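PDB 2Q0X: uncharacterized protein from Trypanosoma brucei, which is of unknown function but adopts an alpha/beta hydrolase fold and may be a component of the paraflagellar rod. Local coordinates for residues E62-Q65 and G66-F70; L288-L291 and A292-E296. All coordinates share one frame; numbering follows the deposited sequence.

How the interactions relate
Both contacts are local, and they sit on neighbouring elements of the alpha/beta hydrolase fold, their centres about 13 Å apart and on the same side of the chain's centre. Interaction 1 is the turn between helix 57-64 and strand 69-73; interaction 2 is two turns of helix 280-299, the last helix of the modelled chain. They pack against each other mainly through leucines: Leu64 CD2 lies 3.8 Å from Leu288 CD2 and, at the same distance, from Leu291 CD1. Glu63 CB adds a packing contact of 3.6 Å to Leu288 CD1, and Trp68 NE1 one of 3.9 Å to Leu291 CD1. Arg39 joins them too, bridging to Asp67 of interaction 1 and Asp295 of interaction 2.

Interaction 1: residues E62-Q65 and G66-F70; sequences EELQ and GDWAF
Leu64 O, the last carbonyl of helix 57-64, is gripped by two successive backbone N-H groups as the chain turns back towards the sheet. Asp67 N reaches it at 2.9 Å, lying in the carbonyl plane but with a bent N-H...O angle of 142°. Trp68 N comes to the same Leu64 O, also at 2.9 Å, along a straighter path (158°) and tilted from the carbonyl plane. Two donors on one acceptor fix how residues 65-68 fold round the helix end. Gln65 is the first residue to leave helical angles, and Gly66, with a positive phi, makes the bend.

Under this polar turn the Leu64 side chain spreads its two methyls to different partners. With CG anti to the carbonyl carbon (chi1 -73°), Leu64 CD2 meets the start of the Trp68 side chain, 3.9 Å from Trp68 CB and equally far from Trp68 CD1, approaching the indole obliquely. The other methyl, Leu64 CD1, lies 4.1 Å from Phe70 CD2, again at a slant to the ring. Leu64 CB, meanwhile, rests 3.4 Å from Trp68 O. The indole itself runs on away from the helix to make a cation-pi contact with Arg39, whose guanidinium also forms a salt bridge with Asp67 OD1; the Phe70 ring meets Phe57 edge-to-face. Leu64, Trp68 and Phe70 are all buried, whereas Gln65, Gly66 and Asp67 stay at the surface. The turn is the helix-to-strand connection of a beta-alpha-beta crossover, in which strand 40-44, helix 57-64 and strand 69-73 follow one another and the two strands lie parallel side by side in the central sheet of the alpha/beta hydrolase fold.

Interaction 2: residues L288-L291 and A292-E296; sequences LQFL and ADEDE
Two consecutive turns of the C-terminal helix 280-299 meet here, and four i to i+4 backbone hydrogen bonds run through them. Asp293 N to Gln289 O is the shortest at 2.8 Å, with an N-H...O angle of 163°; Ala292 N to Leu288 O, Glu294 N to Phe290 O and Asp295 N to Leu291 O continue the pattern, the last stretched to 3.2 Å.

Along one side of the helix Phe290 and Glu294 cross, both buried. Glu294 CG lies 3.7 Å from Phe290 CE2, at a slant to the ring, and the carboxylate plane is turned 50° from the ring plane. A chain bent at chi2 (-54°) brings Glu294 OE2 to 4.0 Å from Phe290 CE2, while OE1 forms a salt bridge with Arg259. Phe290 packs on Arg137 and Ile139 of strand 135-143, placing this helix against the central sheet of the alpha/beta hydrolase fold.

On the exposed side, Gln289 CG approaches Asp293 OD2 at 3.4 Å. This is contact through the aliphatic part of the glutamine, whose amide is steeply turned against the carboxylate. Asp295 sits one turn beyond Leu291, and Asp295 OD1 forms salt bridges with both Arg137 and Arg39, a pairing that would probably favour the charged carboxylate.

Interaction 1: residues E62-Q65 and G66-F70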
ATOM      1  N   GLU A  62      -4.496  17.238  13.782  1.00 28.34           N
ATOM      2  CA  GLU A  62      -4.549  18.662  14.025  1.00 29.27           C
ATOM      3  C   GLU A  62      -4.865  18.990  15.494  1.00 28.77           C
ATOM      4  O   GLU A  62      -4.205  19.835  16.112  1.00 28.40           O
ATOM      5  CB  GLU A  62      -5.613  19.271  13.099  1.00 29.50           C
ATOM      6  CG  GLU A  62      -5.499  20.717  12.856  1.00 30.51           C
ATOM      7  CD  GLU A  62      -6.476  21.165  11.770  1.00 31.54           C
ATOM      8  OE1 GLU A  62      -7.705  21.194  12.064  1.00 34.20           O
ATOM      9  OE2 GLU A  62      -6.019  21.471  10.629  1.00 33.68           O
ATOM     10  N   GLU A  63      -5.882  18.323  16.031  1.00 28.65           N
ATOM     11  CA  GLU A  63      -6.296  18.517  17.424  1.00 28.74           C
ATOM     12  C   GLU A  63      -5.243  18.043  18.415  1.00 28.36           C
ATOM     13  O   GLU A  63      -5.016  18.705  19.418  1.00 28.02           O
ATOM     14  CB  GLU A  63      -7.639  17.838  17.700  1.00 28.99           C
ATOM     15  CG  GLU A  63      -8.824  18.571  17.078  1.00 29.92           C
ATOM     16  CD  GLU A  63      -8.995  19.991  17.621  1.00 32.09           C
ATOM     17  OE1 GLU A  63      -8.823  20.205  18.853  1.00 33.05           O
ATOM     18  OE2 GLU A  63      -9.312  20.890  16.808  1.00 33.41           O
ATOM     19  N   LEU A  64      -4.585  16.927  18.090  1.00 28.28           N
ATOM     20  CA  LEU A  64      -3.484  16.367  18.887  1.00 28.17           C
ATOM     21  C   LEU A  64      -2.213  17.212  18.898  1.00 28.36           C
ATOM     22  O   LEU A  64      -1.381  17.060  19.788  1.00 28.15           O
ATOM     23  CB  LEU A  64      -3.121  14.960  18.364  1.00 28.15           C
ATOM     24  CG  LEU A  64      -4.098  13.815  18.670  1.00 27.38           C
ATOM     25  CD1 LEU A  64      -3.766  12.583  17.851  1.00 25.66           C
ATOM     26  CD2 LEU A  64      -4.092  13.515  20.169  1.00 27.28           C
ATOM     27  N   GLN A  65      -2.060  18.081  17.901  1.00 28.69           N
ATOM     28  CA  GLN A  65      -0.819  18.814  17.671  1.00 28.90           C
ATOM     29  C   GLN A  65      -0.364  19.582  18.908  1.00 28.67           C
ATOM     30  O   GLN A  65      -1.157  20.281  19.537  1.00 28.46           O
ATOM     31  CB  GLN A  65      -1.001  19.793  16.514  1.00 29.32           C
ATOM     32  CG  GLN A  65       0.289  20.430  16.043  1.00 30.62           C
ATOM     33  CD  GLN A  65       0.240  21.926  16.114  1.00 32.87           C
ATOM     34  OE1 GLN A  65       0.304  22.616  15.083  1.00 34.98           O
ATOM     35  NE2 GLN A  65       0.119  22.460  17.335  1.00 33.48           N
ATOM     36  N   GLY A  66       0.925  19.458  19.226  1.00 28.43           N
ATOM     37  CA  GLY A  66       1.496  20.023  20.440  1.00 28.38           C
ATOM     38  C   GLY A  66       1.480  19.062  21.617  1.00 28.26           C
ATOM     39  O   GLY A  66       2.163  19.297  22.620  1.00 28.34           O
ATOM     40  N   ASP A  67       0.721  17.974  21.497  1.00 27.96           N
ATOM     41  CA  ASP A  67       0.474  17.072  22.621  1.00 27.89           C
ATOM     42  C   ASP A  67       0.882  15.642  22.246  1.00 27.26           C
ATOM     43  O   ASP A  67       1.712  15.037  22.924  1.00 27.39           O
ATOM     44  CB  ASP A  67      -1.001  17.158  23.035  1.00 28.14           C
ATOM     45  CG  ASP A  67      -1.281  16.468  24.343  1.00 29.29           C
ATOM     46  OD1 ASP A  67      -0.371  16.406  25.190  1.00 30.90           O
ATOM     47  OD2 ASP A  67      -2.414  15.980  24.533  1.00 31.07           O
ATOM     48  N   TRP A  68       0.305  15.122  21.158  1.00 26.30           N
ATOM     49  CA  TRP A  68       0.736  13.861  20.559  1.00 25.46           C
ATOM     50  C   TRP A  68       1.032  14.031  19.062  1.00 25.07           C
ATOM     51  O   TRP A  68       0.281  14.692  18.338  1.00 25.22           O
ATOM     52  CB  TRP A  68      -0.350  12.779  20.717  1.00 24.87           C
ATOM     53  CG  TRP A  68      -0.656  12.329  22.141  1.00 24.38           C
ATOM     54  CD1 TRP A  68      -1.482  12.941  23.037  1.00 23.85           C
ATOM     55  CD2 TRP A  68      -0.186  11.137  22.790  1.00 24.17           C
ATOM     56  NE1 TRP A  68      -1.534  12.225  24.199  1.00 24.01           N
ATOM     57  CE2 TRP A  68      -0.754  11.108  24.075  1.00 24.04           C
ATOM     58  CE3 TRP A  68       0.655  10.093  22.408  1.00 24.36           C
ATOM     59  CZ2 TRP A  68      -0.505  10.070  24.985  1.00 23.82           C
ATOM     60  CZ3 TRP A  68       0.915   9.076  23.317  1.00 24.26           C
ATOM     61  CH2 TRP A  68       0.332   9.075  24.589  1.00 23.65           C
ATOM     62  N   ALA A  69       2.113  13.418  18.593  1.00 24.38           N
ATOM     63  CA  ALA A  69       2.329  13.251  17.172  1.00 23.86           C
ATOM     64  C   ALA A  69       1.332  12.202  16.674  1.00 23.58           C
ATOM     65  O   ALA A  69       0.742  11.490  17.473  1.00 23.68           O
ATOM     66  CB  ALA A  69       3.768  12.829  16.874  1.00 23.43           C
ATOM     67  N   PHE A  70       1.116  12.156  15.365  1.00 23.35           N
ATOM     68  CA  PHE A  70       0.235  11.182  14.736  1.00 23.46           C
ATOM     69  C   PHE A  70       1.045  10.469  13.654  1.00 23.61           C
ATOM     70  O   PHE A  70       1.547  11.107  12.738  1.00 23.00           O
ATOM     71  CB  PHE A  70      -1.026  11.846  14.145  1.00 23.42           C
ATOM     72  CG  PHE A  70      -2.107  10.855  13.760  1.00 23.87           C
ATOM     73  CD1 PHE A  70      -2.431  10.629  12.421  1.00 23.70           C
ATOM     74  CD2 PHE A  70      -2.774  10.124  14.731  1.00 23.44           C
ATOM     75  CE1 PHE A  70      -3.404   9.715  12.054  1.00 23.15           C
ATOM     76  CE2 PHE A  70      -3.741   9.196  14.370  1.00 23.73           C
ATOM     77  CZ  PHE A  70      -4.049   8.986  13.011  1.00 23.37           C
TER

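Interaction 2: residues L288-L291 and A292-E296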
ATOM      1  N   LEU A 288      -9.499  12.149  22.050  1.00 30.28           N
ATOM      2  CA  LEU A 288      -8.885  13.266  22.780  1.00 30.58           C
ATOM      3  C   LEU A 288      -9.184  13.216  24.283  1.00 30.79           C
ATOM      4  O   LEU A 288      -8.290  13.437  25.091  1.00 30.70           O
ATOM      5  CB  LEU A 288      -9.370  14.606  22.223  1.00 30.68           C
ATOM      6  CG  LEU A 288      -8.676  15.150  20.967  1.00 31.11           C
ATOM      7  CD1 LEU A 288      -9.394  16.411  20.510  1.00 31.10           C
ATOM      8  CD2 LEU A 288      -7.209  15.440  21.247  1.00 31.39           C
ATOM      9  N   GLN A 289     -10.446  12.959  24.628  1.00 31.09           N
ATOM     10  CA  GLN A 289     -10.905  12.906  26.020  1.00 31.59           C
ATOM     11  C   GLN A 289     -10.284  11.714  26.752  1.00 31.15           C
ATOM     12  O   GLN A 289      -9.893  11.819  27.895  1.00 31.22           O
ATOM     13  CB  GLN A 289     -12.438  12.827  26.068  1.00 31.97           C
ATOM     14  CG  GLN A 289     -13.056  12.838  27.488  1.00 33.66           C
ATOM     15  CD  GLN A 289     -13.167  14.240  28.094  1.00 35.95           C
ATOM     16  OE1 GLN A 289     -12.527  15.198  27.637  1.00 37.74           O
ATOM     17  NE2 GLN A 289     -13.995  14.364  29.138  1.00 38.25           N
ATOM     18  N   PHE A 290     -10.186  10.582  26.073  1.00 30.93           N
ATOM     19  CA  PHE A 290      -9.499   9.414  26.610  1.00 30.66           C
ATOM     20  C   PHE A 290      -8.027   9.717  26.918  1.00 30.39           C
ATOM     21  O   PHE A 290      -7.541   9.450  28.000  1.00 30.53           O
ATOM     22  CB  PHE A 290      -9.594   8.256  25.606  1.00 30.46           C
ATOM     23  CG  PHE A 290      -8.701   7.097  25.934  1.00 30.26           C
ATOM     24  CD1 PHE A 290      -7.606   6.802  25.146  1.00 29.90           C
ATOM     25  CD2 PHE A 290      -8.955   6.305  27.036  1.00 29.70           C
ATOM     26  CE1 PHE A 290      -6.771   5.718  25.457  1.00 29.97           C
ATOM     27  CE2 PHE A 290      -8.113   5.236  27.344  1.00 29.77           C
ATOM     28  CZ  PHE A 290      -7.030   4.953  26.536  1.00 29.54           C
ATOM     29  N   LEU A 291      -7.320  10.268  25.952  1.00 30.27           N
ATOM     30  CA  LEU A 291      -5.914  10.590  26.150  1.00 30.32           C
ATOM     31  C   LEU A 291      -5.744  11.626  27.265  1.00 30.26           C
ATOM     32  O   LEU A 291      -4.862  11.481  28.110  1.00 29.90           O
ATOM     33  CB  LEU A 291      -5.256  11.052  24.838  1.00 30.15           C
ATOM     34  CG  LEU A 291      -5.112   9.954  23.758  1.00 30.25           C
ATOM     35  CD1 LEU A 291      -4.597  10.560  22.448  1.00 29.48           C
ATOM     36  CD2 LEU A 291      -4.204   8.790  24.203  1.00 29.03           C
ATOM     37  N   ALA A 292      -6.613  12.638  27.279  1.00 30.47           N
ATOM     38  CA  ALA A 292      -6.586  13.683  28.298  1.00 30.62           C
ATOM     39  C   ALA A 292      -6.902  13.125  29.694  1.00 31.08           C
ATOM     40  O   ALA A 292      -6.168  13.385  30.651  1.00 31.15           O
ATOM     41  CB  ALA A 292      -7.569  14.810  27.932  1.00 30.47           C
ATOM     42  N   ASP A 293      -7.987  12.367  29.809  1.00 31.52           N
ATOM     43  CA  ASP A 293      -8.393  11.815  31.106  1.00 32.19           C
ATOM     44  C   ASP A 293      -7.330  10.890  31.708  1.00 32.46           C
ATOM     45  O   ASP A 293      -7.108  10.904  32.921  1.00 32.28           O
ATOM     46  CB  ASP A 293      -9.732  11.071  31.012  1.00 32.38           C
ATOM     47  CG  ASP A 293     -10.935  12.005  30.868  1.00 33.19           C
ATOM     48  OD1 ASP A 293     -10.855  13.222  31.157  1.00 33.64           O
ATOM     49  OD2 ASP A 293     -11.996  11.493  30.467  1.00 35.18           O
ATOM     50  N   GLU A 294      -6.665  10.099  30.871  1.00 32.72           N
ATOM     51  CA  GLU A 294      -5.637   9.183  31.378  1.00 33.16           C
ATOM     52  C   GLU A 294      -4.375   9.915  31.829  1.00 33.44           C
ATOM     53  O   GLU A 294      -3.699   9.438  32.735  1.00 33.05           O
ATOM     54  CB  GLU A 294      -5.288   8.107  30.342  1.00 33.19           C
ATOM     55  CG  GLU A 294      -6.435   7.183  29.994  1.00 33.52           C
ATOM     56  CD  GLU A 294      -7.069   6.507  31.207  1.00 33.78           C
ATOM     57  OE1 GLU A 294      -6.362   6.225  32.186  1.00 34.60           O
ATOM     58  OE2 GLU A 294      -8.285   6.235  31.170  1.00 34.33           O
ATOM     59  N   ASP A 295      -4.052  11.043  31.182  1.00 33.97           N
ATOM     60  CA  ASP A 295      -2.981  11.931  31.648  1.00 34.54           C
ATOM     61  C   ASP A 295      -3.297  12.472  33.044  1.00 35.20           C
ATOM     62  O   ASP A 295      -2.408  12.569  33.883  1.00 35.00           O
ATOM     63  CB  ASP A 295      -2.802  13.154  30.733  1.00 34.60           C
ATOM     64  CG  ASP A 295      -2.196  12.824  29.385  1.00 34.43           C
ATOM     65  OD1 ASP A 295      -1.467  11.825  29.244  1.00 33.91           O
ATOM     66  OD2 ASP A 295      -2.441  13.611  28.455  1.00 34.75           O
ATOM     67  N   GLU A 296      -4.556  12.867  33.251  1.00 36.10           N
ATOM     68  CA  GLU A 296      -5.022  13.407  34.527  1.00 36.95           C
ATOM     69  C   GLU A 296      -4.919  12.340  35.590  1.00 37.32           C
ATOM     70  O   GLU A 296      -4.346  12.577  36.646  1.00 37.54           O
ATOM     71  CB  GLU A 296      -6.493  13.907  34.463  1.00 37.04           C
TER